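Local coordinates for protein mitochondrial enolase superfamily member 1 (Homo sapiens, PDB 4A35) that catalyses the magnesium-dependent dehydration of L-fuconate to 2-keto-3-deoxy-L-fuconate, a step in the breakdown of L-fucose, at residues Glu245-Met250 against Lys272-Glu277; Pro189-Ser194 against Arg219-Val224. All coordinates share one frame; numbering follows the deposited sequence.

Interaction 1 (Glu245-Met250 against Lys272-Glu277); sequences EKTLMM and KPLWIE. With MG (magnesium ion), chain B.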
loop_
_atom_site.group_PDB
_atom_site.type_symbol
_atom_site.label_atom_id
_atom_site.label_comp_id
_atom_site.label_asym_id
_atom_site.label_seq_id
_atom_site.Cartn_x
_atom_site.Cartn_y
_atom_site.Cartn_z
ATOM N N GLU A 245 -34.263 18.943 -7.132
ATOM C CA GLU A 245 -33.275 19.973 -7.470
ATOM C C GLU A 245 -32.003 19.899 -6.579
ATOM O O GLU A 245 -30.999 20.540 -6.932
ATOM C CB GLU A 245 -33.893 21.391 -7.405
ATOM C CG GLU A 245 -33.936 22.042 -6.023
ATOM C CD GLU A 245 -34.957 21.571 -4.996
ATOM O OE1 GLU A 245 -35.738 20.630 -5.278
ATOM O OE2 GLU A 245 -34.974 22.169 -3.895
ATOM N N LYS A 246 -32.052 19.167 -5.432
ATOM C CA LYS A 246 -30.897 19.076 -4.500
ATOM C C LYS A 246 -29.932 17.916 -4.896
ATOM O O LYS A 246 -30.332 16.933 -5.530
ATOM C CB LYS A 246 -31.378 18.994 -3.031
ATOM C CG LYS A 246 -32.008 20.315 -2.585
ATOM C CD LYS A 246 -32.275 20.455 -1.088
ATOM C CE LYS A 246 -33.053 21.728 -0.817
ATOM N NZ LYS A 246 -34.469 21.642 -1.321
ATOM N N THR A 247 -28.620 18.075 -4.570
ATOM C CA THR A 247 -27.581 17.155 -4.932
ATOM C C THR A 247 -27.527 15.964 -3.992
ATOM O O THR A 247 -27.451 16.111 -2.773
ATOM C CB THR A 247 -26.189 17.846 -4.968
ATOM O OG1 THR A 247 -26.268 18.990 -5.824
ATOM C CG2 THR A 247 -25.073 16.910 -5.458
ATOM N N LEU A 248 -27.575 14.797 -4.596
ATOM C CA LEU A 248 -27.410 13.522 -3.900
ATOM C C LEU A 248 -26.168 12.789 -4.439
ATOM O O LEU A 248 -26.053 12.607 -5.649
ATOM C CB LEU A 248 -28.672 12.645 -4.070
ATOM C CG LEU A 248 -28.612 11.254 -3.392
ATOM C CD1 LEU A 248 -28.503 11.395 -1.841
ATOM C CD2 LEU A 248 -29.852 10.388 -3.821
ATOM N N MET A 249 -25.259 12.343 -3.542
ATOM C CA MET A 249 -24.089 11.547 -3.906
ATOM C C MET A 249 -24.173 10.194 -3.204
ATOM O O MET A 249 -24.601 10.137 -2.054
ATOM C CB MET A 249 -22.759 12.245 -3.539
ATOM C CG MET A 249 -22.637 13.592 -4.144
ATOM S SD MET A 249 -23.053 14.885 -2.911
ATOM C CE MET A 249 -21.797 16.002 -3.361
ATOM N N MET A 250 -23.745 9.144 -3.868
ATOM C CA MET A 250 -23.703 7.784 -3.277
ATOM C C MET A 250 -22.257 7.342 -3.046
ATOM O O MET A 250 -21.361 7.699 -3.841
ATOM C CB MET A 250 -24.452 6.783 -4.164
ATOM C CG MET A 250 -25.963 7.096 -4.229
ATOM S SD MET A 250 -26.676 6.043 -5.500
ATOM C CE MET A 250 -28.421 6.602 -5.511
ATOM N N LYS A 272 -31.156 9.518 -9.304
ATOM C CA LYS A 272 -30.358 10.551 -9.979
ATOM C C LYS A 272 -29.160 11.017 -9.123
ATOM O O LYS A 272 -28.985 12.230 -8.858
ATOM C CB LYS A 272 -31.208 11.769 -10.420
ATOM C CG LYS A 272 -32.491 11.413 -11.193
ATOM C CD LYS A 272 -32.205 10.659 -12.470
ATOM C CE LYS A 272 -33.434 10.625 -13.369
ATOM N NZ LYS A 272 -33.308 9.566 -14.408
ATOM N N PRO A 273 -28.275 10.065 -8.747
ATOM C CA PRO A 273 -27.057 10.468 -8.000
ATOM C C PRO A 273 -26.067 11.279 -8.870
ATOM O O PRO A 273 -25.905 10.973 -10.055
ATOM C CB PRO A 273 -26.438 9.119 -7.599
ATOM C CG PRO A 273 -26.895 8.155 -8.624
ATOM C CD PRO A 273 -28.306 8.603 -9.007
ATOM N N LEU A 274 -25.453 12.337 -8.317
ATOM C CA LEU A 274 -24.407 13.068 -9.081
ATOM C C LEU A 274 -23.187 12.154 -9.362
ATOM O O LEU A 274 -22.598 12.121 -10.471
ATOM C CB LEU A 274 -23.969 14.326 -8.303
ATOM C CG LEU A 274 -22.733 15.059 -8.895
ATOM C CD1 LEU A 274 -23.071 15.677 -10.285
ATOM C CD2 LEU A 274 -22.243 16.139 -7.950
ATOM N N TRP A 275 -22.792 11.394 -8.336
ATOM C CA TRP A 275 -21.695 10.487 -8.468
ATOM C C TRP A 275 -21.890 9.238 -7.626
ATOM O O TRP A 275 -22.699 9.217 -6.653
ATOM C CB TRP A 275 -20.340 11.149 -8.098
ATOM C CG TRP A 275 -20.052 11.445 -6.645
ATOM C CD1 TRP A 275 -19.904 10.541 -5.626
ATOM C CD2 TRP A 275 -19.589 12.705 -6.131
ATOM N NE1 TRP A 275 -19.500 11.192 -4.466
ATOM C CE2 TRP A 275 -19.279 12.513 -4.752
ATOM C CE3 TRP A 275 -19.427 13.996 -6.702
ATOM C CZ2 TRP A 275 -18.787 13.552 -3.942
ATOM C CZ3 TRP A 275 -18.964 15.026 -5.892
ATOM C CH2 TRP A 275 -18.620 14.795 -4.537
ATOM N N ILE A 276 -21.155 8.204 -8.022
ATOM C CA ILE A 276 -20.966 6.974 -7.235
ATOM C C ILE A 276 -19.498 6.983 -6.803
ATOM O O ILE A 276 -18.578 7.022 -7.656
ATOM C CB ILE A 276 -21.398 5.616 -7.904
ATOM C CG1 ILE A 276 -21.010 4.456 -6.910
ATOM C CG2 ILE A 276 -20.682 5.369 -9.265
ATOM C CD1 ILE A 276 -21.881 4.410 -5.526
ATOM N N GLU A 277 -19.297 6.994 -5.487
ATOM C CA GLU A 277 -17.967 7.078 -4.914
ATOM C C GLU A 277 -17.452 5.660 -4.535
ATOM O O GLU A 277 -18.198 4.845 -3.970
ATOM C CB GLU A 277 -18.028 8.013 -3.702
ATOM C CG GLU A 277 -16.722 8.141 -2.914
ATOM C CD GLU A 277 -16.873 9.196 -1.821
ATOM O OE1 GLU A 277 -17.709 10.108 -2.019
ATOM O OE2 GLU A 277 -16.084 9.191 -0.841
HETATM MG MG MG B . -16.068 7.856 0.870
HETATM O O HOH W 1 -28.170 14.637 -7.532
HETATM O O HOH W 2 -15.897 6.837 3.052
HETATM O O HOH W 3 -15.734 6.112 0.070
HETATM O O HOH W 4 -16.410 9.248 2.211
#

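Interaction 2 (Pro189-Ser194 against Arg219-Val224); sequences PAYTTS and RFKVKV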
loop_
_atom_site.group_PDB
_atom_site.type_symbol
_atom_site.label_atom_id
_atom_site.label_comp_id
_atom_site.label_asym_id
_atom_site.label_seq_id
_atom_site.Cartn_x
_atom_site.Cartn_y
_atom_site.Cartn_z
ATOM N N PRO A 189 -17.824 25.823 -0.816
ATOM C CA PRO A 189 -19.093 25.077 -0.756
ATOM C C PRO A 189 -18.885 23.646 -0.232
ATOM O O PRO A 189 -17.904 22.987 -0.596
ATOM C CB PRO A 189 -19.564 25.089 -2.215
ATOM C CG PRO A 189 -18.262 25.238 -3.048
ATOM C CD PRO A 189 -17.563 26.301 -2.196
ATOM N N ALA A 190 -19.786 23.206 0.674
ATOM C CA ALA A 190 -19.705 21.860 1.266
ATOM C C ALA A 190 -20.963 21.021 1.029
ATOM O O ALA A 190 -22.009 21.514 0.619
ATOM C CB ALA A 190 -19.466 21.973 2.783
ATOM N N TYR A 191 -20.824 19.712 1.251
ATOM C CA TYR A 191 -21.953 18.789 1.278
ATOM C C TYR A 191 -21.885 18.098 2.609
ATOM O O TYR A 191 -20.778 18.018 3.198
ATOM C CB TYR A 191 -21.924 17.787 0.108
ATOM C CG TYR A 191 -20.840 16.724 0.143
ATOM C CD1 TYR A 191 -21.073 15.483 0.737
ATOM C CD2 TYR A 191 -19.665 16.872 -0.601
ATOM C CE1 TYR A 191 -20.117 14.468 0.698
ATOM C CE2 TYR A 191 -18.735 15.825 -0.718
ATOM C CZ TYR A 191 -18.966 14.629 -0.059
ATOM O OH TYR A 191 -18.058 13.615 -0.121
ATOM N N THR A 192 -23.031 17.597 3.088
ATOM C CA THR A 192 -23.072 16.886 4.343
ATOM C C THR A 192 -23.158 15.324 4.153
ATOM O O THR A 192 -23.904 14.815 3.328
ATOM C CB THR A 192 -24.199 17.385 5.265
ATOM O OG1 THR A 192 -24.044 16.698 6.500
ATOM C CG2 THR A 192 -25.641 17.173 4.662
ATOM N N THR A 193 -22.427 14.605 5.006
ATOM C CA THR A 193 -22.449 13.131 5.053
ATOM C C THR A 193 -23.229 12.717 6.341
ATOM O O THR A 193 -23.323 11.536 6.656
ATOM C CB THR A 193 -21.014 12.603 4.925
ATOM O OG1 THR A 193 -20.569 13.027 3.637
ATOM C CG2 THR A 193 -20.912 11.019 4.954
ATOM N N SER A 194 -23.800 13.686 7.058
ATOM C CA SER A 194 -24.471 13.382 8.324
ATOM C C SER A 194 -25.782 12.538 8.190
ATOM O O SER A 194 -26.217 11.976 9.193
ATOM C CB SER A 194 -24.716 14.660 9.118
ATOM O OG SER A 194 -23.458 15.216 9.471
ATOM N N ARG A 219 -26.740 19.678 -0.281
ATOM C CA ARG A 219 -25.945 18.645 -0.948
ATOM C C ARG A 219 -25.704 17.510 0.062
ATOM O O ARG A 219 -25.275 17.771 1.188
ATOM C CB ARG A 219 -24.631 19.237 -1.457
ATOM C CG ARG A 219 -24.827 20.519 -2.267
ATOM C CD ARG A 219 -23.481 21.118 -2.647
ATOM N NE ARG A 219 -23.718 22.458 -3.194
ATOM C CZ ARG A 219 -23.560 23.590 -2.517
ATOM N NH1 ARG A 219 -23.061 23.573 -1.284
ATOM N NH2 ARG A 219 -23.866 24.756 -3.082
ATOM N N PHE A 220 -26.087 16.293 -0.302
ATOM C CA PHE A 220 -26.144 15.152 0.595
ATOM C C PHE A 220 -25.503 13.891 0.064
ATOM O O PHE A 220 -25.749 13.487 -1.070
ATOM C CB PHE A 220 -27.654 14.834 0.874
ATOM C CG PHE A 220 -28.380 15.880 1.684
ATOM C CD1 PHE A 220 -28.889 17.035 1.077
ATOM C CD2 PHE A 220 -28.612 15.690 3.039
ATOM C CE1 PHE A 220 -29.574 17.997 1.826
ATOM C CE2 PHE A 220 -29.265 16.673 3.795
ATOM C CZ PHE A 220 -29.777 17.802 3.175
ATOM N N LYS A 221 -24.725 13.216 0.943
ATOM C CA LYS A 221 -24.164 11.933 0.576
ATOM C C LYS A 221 -24.927 10.849 1.299
ATOM O O LYS A 221 -25.450 11.068 2.398
ATOM C CB LYS A 221 -22.641 11.831 0.864
ATOM C CG LYS A 221 -22.014 10.598 0.195
ATOM C CD LYS A 221 -20.575 10.822 -0.287
ATOM C CE LYS A 221 -19.685 10.552 0.879
ATOM N NZ LYS A 221 -18.270 10.894 0.563
ATOM N N VAL A 222 -24.984 9.667 0.680
ATOM C CA VAL A 222 -25.609 8.478 1.271
ATOM C C VAL A 222 -24.707 7.263 1.022
ATOM O O VAL A 222 -24.215 7.062 -0.091
ATOM C CB VAL A 222 -27.066 8.260 0.721
ATOM C CG1 VAL A 222 -27.062 8.098 -0.809
ATOM C CG2 VAL A 222 -27.735 7.052 1.368
ATOM N N LYS A 223 -24.507 6.446 2.060
ATOM C CA LYS A 223 -23.748 5.205 1.933
ATOM C C LYS A 223 -24.639 4.130 1.365
ATOM O O LYS A 223 -25.802 3.975 1.789
ATOM C CB LYS A 223 -23.201 4.733 3.300
ATOM C CG LYS A 223 -22.261 5.704 3.989
ATOM C CD LYS A 223 -20.993 5.964 3.145
ATOM C CE LYS A 223 -20.310 7.197 3.686
ATOM N NZ LYS A 223 -18.849 7.188 3.414
ATOM N N VAL A 224 -24.055 3.329 0.478
ATOM C CA VAL A 224 -24.716 2.203 -0.206
ATOM C C VAL A 224 -23.763 1.009 -0.285
ATOM O O VAL A 224 -22.574 1.137 0.074
ATOM C CB VAL A 224 -25.201 2.627 -1.645
ATOM C CG1 VAL A 224 -26.203 3.811 -1.591
ATOM C CG2 VAL A 224 -24.012 2.929 -2.578
HETATM O O HOH W 5 -24.921 22.035 1.021
HETATM O O HOH W 6 -25.891 13.079 4.262
#

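Interaction 1 (Glu245-Met250 against Lys272-Glu277)
Three backbone hydrogen bonds tie Glu245-Met250 to Lys272-Glu277: Leu274 N to Leu248 O at 2.7 Å, Met250 N to Trp275 O at 3.0 Å, and Glu277 N to Met250 O at 2.7 Å. Met250 thus gives and receives on both sides of Ile276, the signature of a parallel bridge, and the strand axes diverge by only 31°. A water accepts from Leu248 N and probably also links to Lys272 O where the pairing begins. Glu277, with CG anti to the backbone N (chi1 176°) and the chain extended beyond it, carries OE2 to the magnesium ion at 2.2 Å; OE1 forms a salt bridge with Lys221 and, through its anti lone pair, accepts from Trp275 NE1 at 3.2 Å. Met249 lies across one face of that indole: CB sits 3.7 Å from the centroid of the five-membered ring of Trp275, a CH-pi contact, and SD is farther above the six-membered ring. A leucine in place of Trp275 would probably leave Met249 without its aromatic platform and Glu277 OE1 without one of its donors. On the sheet face of Met250 and Ile276, Met250 SD rests 3.7 Å from Pro273 CB, while Ile276 CD1 reaches Met250 CB. Helix 258-268, the beta-alpha-beta crossover between the strands, packs here through Met265; strand 219-223 flanks strand 247-251, and Leu274 continues the pairing to Gly301.

Interaction 2 (Pro189-Ser194 against Arg219-Val224)
Part of the barrel wall beside the active site is formed where Pro189-Ser194 runs along Arg219-Val224, with Thr192 bridged to Phe220 and the strand axes 39° apart. Thr192 N donates to Arg219 O at 2.9 Å, and Lys221 N returns a bond to Thr192 O at 3.0 Å, so Thr192 straddles Phe220. Upstream, the extended Arg219 side chain lays its guanidinium edge against Ala190 O: NH1 is 3.0 Å away, with the oxygen 2° out of the guanidinium plane, and Pro189 CB lies over a face of the same group. In this TIM-barrel domain of the mandelate racemase/muconate lactonizing enzyme family, Lys221 is a likely substrate ligand and Lys223 the likely proton donor/acceptor. Lys221 bends at chi2 and chi3, bringing NZ in the plane of the Tyr191 ring to donate to OH at 2.8 Å; Lys221 NZ also forms a salt bridge with Glu387. Thr193 OG1 lies 3.7 Å from Lys221 CB and is hydrogen-bonded to Glu387. Lys223 CE approaches Thr193 CG2, while Lys223 NZ is hydrogen-bonded to Asp251. Thr192 CG2 packs 3.7 Å from Phe220 CD2, and Thr192 OG1 accepts from Ser194 N in an ST turn.

Overall arrangement
Interactions 1 and 2 lie in series along the chain, yet their centres are only 9 Å apart because strands 219-223 and 247-251 are neighbours in one parallel sheet. Met249 N approaches Phe220 O at 2.8 Å, a probable hydrogen bond, and Leu248 CD1 packs 3.5 Å from the same oxygen. At the active site the link is ionic: Glu277 OE1 of interaction 1 meets Lys221 NZ of interaction 2 at 2.8 Å. Glu277 shares the magnesium ion with Asp251 and Glu306, and the Lys221 side chain comes within about 4 Å of that ion at its nearest atoms. Both contacts therefore border the magnesium site.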